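Local coordinates for protein LD10117p (Drosophila melanogaster, PDB 5HJQ) that acts as a GTPase-activating protein for Rab35 in synaptic vesicle protein turnover and binds phosphoinositides through its TBC domain, at residues 242-247 with 266-271; 249-254 with 309-314. All coordinates share one frame; numbering follows the deposited sequence.

Contact 1: residues 242-247 with 266-271; sequences TVMQIA and KLERIF
Met-244 and Phe-271 meet because of how their side chains are turned: Met-244 carries CG anti to its own backbone N (chi1 157°) and bends only at chi3 (-66°), which brings CE across to the backbone of Leu-267 and Glu-268, while Phe-271 holds CG anti to its carbonyl carbon and lays its ring against helix 233-250. The ring lies over the backbone there, with CA of Met-244 4.0 Å from the ring centroid and 9° off the ring normal, a CH-pi contact over one face. The terminal methyl CE settles beside the ring, 3.5 Å from CD2 of Phe-271. The same methyl lies 3.6 Å from CB of Leu-267 and comes within 3.4 Å of the backbone N of Glu-268. A flexible, unbranched apolar chain suits this place because it can set its terminal methyl against both the ring and that neighbouring backbone. Both segments belong to the all-helical Rab-GAP TBC domain, and the contact joins one of its long helices to a short one that follows the intervening helix 252-261. On that long helix Val-243 and Ala-247, one turn apart, approach the ring obliquely. The small methyl of Ala-247 fits where the ring comes close, its CB 3.3 Å from CZ of Phe-271, whereas the branched Val-243 offers CG1 at 3.9 Å from CD1 of the same ring. Thr-255 of helix 252-261 also touches Phe-271.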
loop_
_atom_site.group_PDB
_atom_site.type_symbol
_atom_site.label_atom_id
_atom_site.label_comp_id
_atom_site.label_asym_id
_atom_site.label_seq_id
_atom_site.Cartn_x
_atom_site.Cartn_y
_atom_site.Cartn_z
ATOM N N THR A 242 -9.383 10.290 8.471
ATOM C CA THR A 242 -9.810 10.778 7.163
ATOM C C THR A 242 -10.579 9.698 6.407
ATOM O O THR A 242 -11.689 9.930 5.929
ATOM C CB THR A 242 -8.615 11.233 6.313
ATOM O OG1 THR A 242 -7.993 12.365 6.932
ATOM C CG2 THR A 242 -9.071 11.615 4.914
ATOM N N VAL A 243 -9.979 8.515 6.317
ATOM C CA VAL A 243 -10.618 7.359 5.700
ATOM C C VAL A 243 -11.968 7.037 6.350
ATOM O O VAL A 243 -12.919 6.649 5.665
ATOM C CB VAL A 243 -9.698 6.125 5.777
ATOM C CG1 VAL A 243 -10.416 4.885 5.275
ATOM C CG2 VAL A 243 -8.417 6.369 4.977
ATOM N N MET A 244 -12.053 7.206 7.668
ATOM C CA MET A 244 -13.313 7.001 8.378
ATOM C C MET A 244 -14.370 7.994 7.922
ATOM O O MET A 244 -15.506 7.616 7.637
ATOM C CB MET A 244 -13.122 7.124 9.890
ATOM C CG MET A 244 -14.410 7.463 10.633
ATOM S SD MET A 244 -14.281 7.204 12.407
ATOM C CE MET A 244 -14.080 5.434 12.425
ATOM N N GLN A 245 -13.986 9.264 7.867
ATOM C CA GLN A 245 -14.878 10.328 7.427
ATOM C C GLN A 245 -15.379 10.094 6.003
ATOM O O GLN A 245 -16.560 10.287 5.714
ATOM C CB GLN A 245 -14.169 11.679 7.525
ATOM C CG GLN A 245 -14.713 12.745 6.592
ATOM C CD GLN A 245 -13.635 13.719 6.142
ATOM O OE1 GLN A 245 -12.721 14.046 6.901
ATOM N NE2 GLN A 245 -13.733 14.180 4.898
ATOM N N ILE A 246 -14.478 9.670 5.122
ATOM C CA ILE A 246 -14.832 9.407 3.730
ATOM C C ILE A 246 -15.780 8.217 3.627
ATOM O O ILE A 246 -16.745 8.233 2.860
ATOM C CB ILE A 246 -13.579 9.133 2.874
ATOM C CG1 ILE A 246 -12.665 10.360 2.857
ATOM C CG2 ILE A 246 -13.969 8.739 1.459
ATOM C CD1 ILE A 246 -11.348 10.127 2.143
ATOM N N ALA A 247 -15.501 7.188 4.416
ATOM C CA ALA A 247 -16.306 5.977 4.407
ATOM C C ALA A 247 -17.704 6.214 4.983
ATOM O O ALA A 247 -18.665 5.560 4.580
ATOM C CB ALA A 247 -15.600 4.888 5.169
ATOM N N LYS A 266 -17.594 1.018 18.451
ATOM C CA LYS A 266 -17.066 2.266 17.927
ATOM C C LYS A 266 -16.238 2.002 16.674
ATOM O O LYS A 266 -15.257 1.250 16.697
ATOM C CB LYS A 266 -16.244 3.000 18.990
ATOM C CG LYS A 266 -16.614 2.636 20.424
ATOM C CD LYS A 266 -16.159 3.710 21.402
ATOM C CE LYS A 266 -14.695 4.085 21.203
ATOM N NZ LYS A 266 -14.355 5.358 21.909
ATOM N N LEU A 267 -16.645 2.635 15.578
ATOM C CA LEU A 267 -16.065 2.387 14.261
ATOM C C LEU A 267 -14.565 2.660 14.202
ATOM O O LEU A 267 -13.878 2.150 13.317
ATOM C CB LEU A 267 -16.790 3.229 13.208
ATOM C CG LEU A 267 -18.165 2.705 12.786
ATOM C CD1 LEU A 267 -18.853 3.698 11.864
ATOM C CD2 LEU A 267 -18.036 1.348 12.105
ATOM N N GLU A 268 -14.067 3.465 15.137
ATOM C CA GLU A 268 -12.644 3.784 15.205
ATOM C C GLU A 268 -11.806 2.519 15.278
ATOM O O GLU A 268 -10.807 2.391 14.573
ATOM C CB GLU A 268 -12.341 4.679 16.410
ATOM C CG GLU A 268 -12.800 6.120 16.265
ATOM C CD GLU A 268 -14.275 6.302 16.569
ATOM O OE1 GLU A 268 -14.953 5.301 16.885
ATOM O OE2 GLU A 268 -14.756 7.453 16.495
ATOM N N ARG A 269 -12.234 1.579 16.115
ATOM C CA ARG A 269 -11.532 0.312 16.287
ATOM C C ARG A 269 -11.375 -0.436 14.964
ATOM O O ARG A 269 -10.421 -1.191 14.775
ATOM C CB ARG A 269 -12.270 -0.573 17.294
ATOM N N ILE A 270 -12.316 -0.218 14.052
ATOM C CA ILE A 270 -12.316 -0.906 12.767
ATOM C C ILE A 270 -11.422 -0.218 11.733
ATOM O O ILE A 270 -10.683 -0.880 11.005
ATOM C CB ILE A 270 -13.750 -1.024 12.210
ATOM C CG1 ILE A 270 -14.593 -1.919 13.118
ATOM C CG2 ILE A 270 -13.742 -1.590 10.808
ATOM C CD1 ILE A 270 -15.991 -2.166 12.601
ATOM N N PHE A 271 -11.474 1.110 11.683
ATOM C CA PHE A 271 -10.745 1.861 10.665
ATOM C C PHE A 271 -9.276 2.097 11.001
ATOM O O PHE A 271 -8.492 2.469 10.125
ATOM C CB PHE A 271 -11.439 3.197 10.406
ATOM C CG PHE A 271 -12.592 3.094 9.453
ATOM C CD1 PHE A 271 -12.372 3.067 8.085
ATOM C CD2 PHE A 271 -13.893 3.004 9.920
ATOM C CE1 PHE A 271 -13.426 2.964 7.205
ATOM C CE2 PHE A 271 -14.950 2.901 9.045
ATOM C CZ PHE A 271 -14.717 2.874 7.688
#

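Contact 2: residues 249-254 with 309-314; sequences KHTKSA and ILNLFH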
loop_
_atom_site.group_PDB
_atom_site.type_symbol
_atom_site.label_atom_id
_atom_site.label_comp_id
_atom_site.label_asym_id
_atom_site.label_seq_id
_atom_site.Cartn_x
_atom_site.Cartn_y
_atom_site.Cartn_z
ATOM N N LYS A 249 -19.601 8.618 4.425
ATOM C CA LYS A 249 -20.480 9.128 3.374
ATOM C C LYS A 249 -20.505 8.237 2.124
ATOM O O LYS A 249 -21.581 7.909 1.621
ATOM C CB LYS A 249 -20.086 10.557 2.993
ATOM C CG LYS A 249 -20.452 11.595 4.044
ATOM C CD LYS A 249 -21.160 12.801 3.422
ATOM C CE LYS A 249 -21.350 13.929 4.433
ATOM N NZ LYS A 249 -22.217 13.532 5.580
ATOM N N HIS A 250 -19.333 7.836 1.633
ATOM C CA HIS A 250 -19.260 7.083 0.378
ATOM C C HIS A 250 -19.595 5.598 0.515
ATOM O O HIS A 250 -19.982 4.954 -0.461
ATOM C CB HIS A 250 -17.877 7.238 -0.257
ATOM C CG HIS A 250 -17.742 8.462 -1.108
ATOM N ND1 HIS A 250 -18.128 8.491 -2.431
ATOM C CD2 HIS A 250 -17.274 9.701 -0.826
ATOM C CE1 HIS A 250 -17.898 9.692 -2.929
ATOM N NE2 HIS A 250 -17.379 10.446 -1.975
ATOM N N THR A 251 -19.450 5.048 1.714
ATOM C CA THR A 251 -19.906 3.684 1.953
ATOM C C THR A 251 -20.745 3.654 3.241
ATOM O O THR A 251 -20.611 2.769 4.089
ATOM C CB THR A 251 -18.711 2.680 1.996
ATOM O OG1 THR A 251 -19.205 1.335 2.067
ATOM C CG2 THR A 251 -17.765 2.950 3.158
ATOM N N LYS A 252 -21.642 4.634 3.338
ATOM C CA LYS A 252 -22.501 4.834 4.504
ATOM C C LYS A 252 -23.294 3.591 4.902
ATOM O O LYS A 252 -23.492 3.330 6.090
ATOM C CB LYS A 252 -23.469 5.990 4.244
ATOM C CG LYS A 252 -24.369 6.320 5.423
ATOM C CD LYS A 252 -25.242 7.539 5.158
ATOM C CE LYS A 252 -24.416 8.813 5.046
ATOM N NZ LYS A 252 -25.283 10.032 5.087
ATOM N N SER A 253 -23.745 2.827 3.912
ATOM C CA SER A 253 -24.517 1.619 4.181
ATOM C C SER A 253 -23.686 0.574 4.910
ATOM O O SER A 253 -24.156 -0.052 5.861
ATOM C CB SER A 253 -25.064 1.035 2.883
ATOM O OG SER A 253 -25.954 1.945 2.260
ATOM N N ALA A 254 -22.446 0.397 4.465
ATOM C CA ALA A 254 -21.551 -0.580 5.072
ATOM C C ALA A 254 -21.258 -0.251 6.534
ATOM O O ALA A 254 -21.227 -1.139 7.383
ATOM C CB ALA A 254 -20.261 -0.665 4.290
ATOM N N ILE A 309 -13.569 -2.396 -0.988
ATOM C CA ILE A 309 -13.578 -3.557 -0.108
ATOM C C ILE A 309 -14.784 -3.521 0.831
ATOM O O ILE A 309 -15.463 -4.531 1.023
ATOM C CB ILE A 309 -12.285 -3.643 0.726
ATOM C CG1 ILE A 309 -11.083 -3.931 -0.178
ATOM C CG2 ILE A 309 -12.409 -4.708 1.806
ATOM C CD1 ILE A 309 -9.784 -4.101 0.578
ATOM N N LEU A 310 -15.052 -2.347 1.397
ATOM C CA LEU A 310 -16.173 -2.170 2.317
ATOM C C LEU A 310 -17.520 -2.417 1.640
ATOM O O LEU A 310 -18.407 -3.041 2.223
ATOM C CB LEU A 310 -16.144 -0.768 2.930
ATOM C CG LEU A 310 -15.103 -0.574 4.034
ATOM C CD1 LEU A 310 -14.952 0.893 4.382
ATOM C CD2 LEU A 310 -15.492 -1.377 5.264
ATOM N N ASN A 311 -17.672 -1.925 0.413
ATOM C CA ASN A 311 -18.878 -2.193 -0.365
ATOM C C ASN A 311 -19.007 -3.670 -0.710
ATOM O O ASN A 311 -20.079 -4.257 -0.560
ATOM C CB ASN A 311 -18.896 -1.362 -1.649
ATOM C CG ASN A 311 -18.937 0.123 -1.377
ATOM O OD1 ASN A 311 -19.216 0.547 -0.259
ATOM N ND2 ASN A 311 -18.673 0.924 -2.401
ATOM N N LEU A 312 -17.914 -4.268 -1.177
ATOM C CA LEU A 312 -17.906 -5.685 -1.523
ATOM C C LEU A 312 -18.197 -6.565 -0.308
ATOM O O LEU A 312 -18.839 -7.607 -0.433
ATOM C CB LEU A 312 -16.562 -6.082 -2.140
ATOM C CG LEU A 312 -16.254 -5.582 -3.553
ATOM C CD1 LEU A 312 -14.824 -5.932 -3.939
ATOM C CD2 LEU A 312 -17.237 -6.174 -4.554
ATOM N N PHE A 313 -17.719 -6.151 0.861
ATOM C CA PHE A 313 -17.909 -6.941 2.074
ATOM C C PHE A 313 -19.349 -6.867 2.570
ATOM O O PHE A 313 -19.897 -7.858 3.049
ATOM C CB PHE A 313 -16.953 -6.486 3.179
ATOM C CG PHE A 313 -17.052 -7.305 4.438
ATOM C CD1 PHE A 313 -16.536 -8.589 4.484
ATOM C CD2 PHE A 313 -17.663 -6.794 5.572
ATOM C CE1 PHE A 313 -16.623 -9.349 5.638
ATOM C CE2 PHE A 313 -17.752 -7.548 6.729
ATOM C CZ PHE A 313 -17.233 -8.827 6.761
ATOM N N HIS A 314 -19.958 -5.691 2.455
ATOM C CA HIS A 314 -21.348 -5.516 2.859
ATOM C C HIS A 314 -22.277 -6.292 1.931
ATOM O O HIS A 314 -23.207 -6.959 2.386
ATOM C CB HIS A 314 -21.729 -4.036 2.869
ATOM C CG HIS A 314 -23.123 -3.776 3.349
ATOM N ND1 HIS A 314 -23.859 -2.685 2.946
ATOM C CD2 HIS A 314 -23.915 -4.472 4.200
ATOM C CE1 HIS A 314 -25.045 -2.716 3.526
ATOM N NE2 HIS A 314 -25.106 -3.789 4.292
#
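His-314, Thr-251 and Ala-254 carry most of this contact, which packs the junction between helices 233-250 and 252-261 of the helical TBC domain against helix 300-317. Ala-254 and His-314 bring the backbones together, their CA atoms 5.4 Å apart, and a residue as small as alanine permits that approach: its CB rests 3.9 Å from CB of His-314 and 3.7 Å from the carbonyl O of Leu-310. With CG anti to the backbone N (chi1 -177°), the imidazole of His-314 extends along the start of helix 252-261, where CE1 lies 3.8 Å from CB of Ser-253; Tyr-257 also meets this ring. An alanine in place of His-314 would probably open a gap beside Ser-253 and leave Tyr-257 without its ring partner. Thr-251 sits at the N-cap position of helix 252-261, though its side chain makes no capping bond; a beta-branched residue with one polar arm suits the place, since its two branches meet unlike partners. The methyl CG2 packs 3.7 Å from CD1 of Leu-310, the two side chains crossing at about a right angle. The hydroxyl turns to the more exposed Asn-311, whose amide oxygen OD1 accepts a hydrogen bond from OG1 of Thr-251, modelled at 2.5 Å, a very short length whose exact value is doubtful.

Overall arrangement
Contacts 1 and 2 lie side by side in the TBC domain, their centres 11 Å apart and on the same side of the chain's centre. Helix 233-250 serves both. Along the chain the order is 242-247, 249-254, 266-271 and 309-314, so the two pairings cross along the chain. They touch directly at Leu-310, whose CD1 is 3.8 Å from CE1 of Phe-271 and 4.1 Å from CB of Ala-247. Helices 233-250, 252-261, 268-271 and 300-317 are thereby joined in one continuous packed region. At its His-250 end the region comes close to the phosphoinositide pocket: the His-250 side chain touches Leu-360 and lies about 8 Å from the bound inositol trisphosphate, and helix 300-317 includes the lipid-binding Lys-300 and Arg-304.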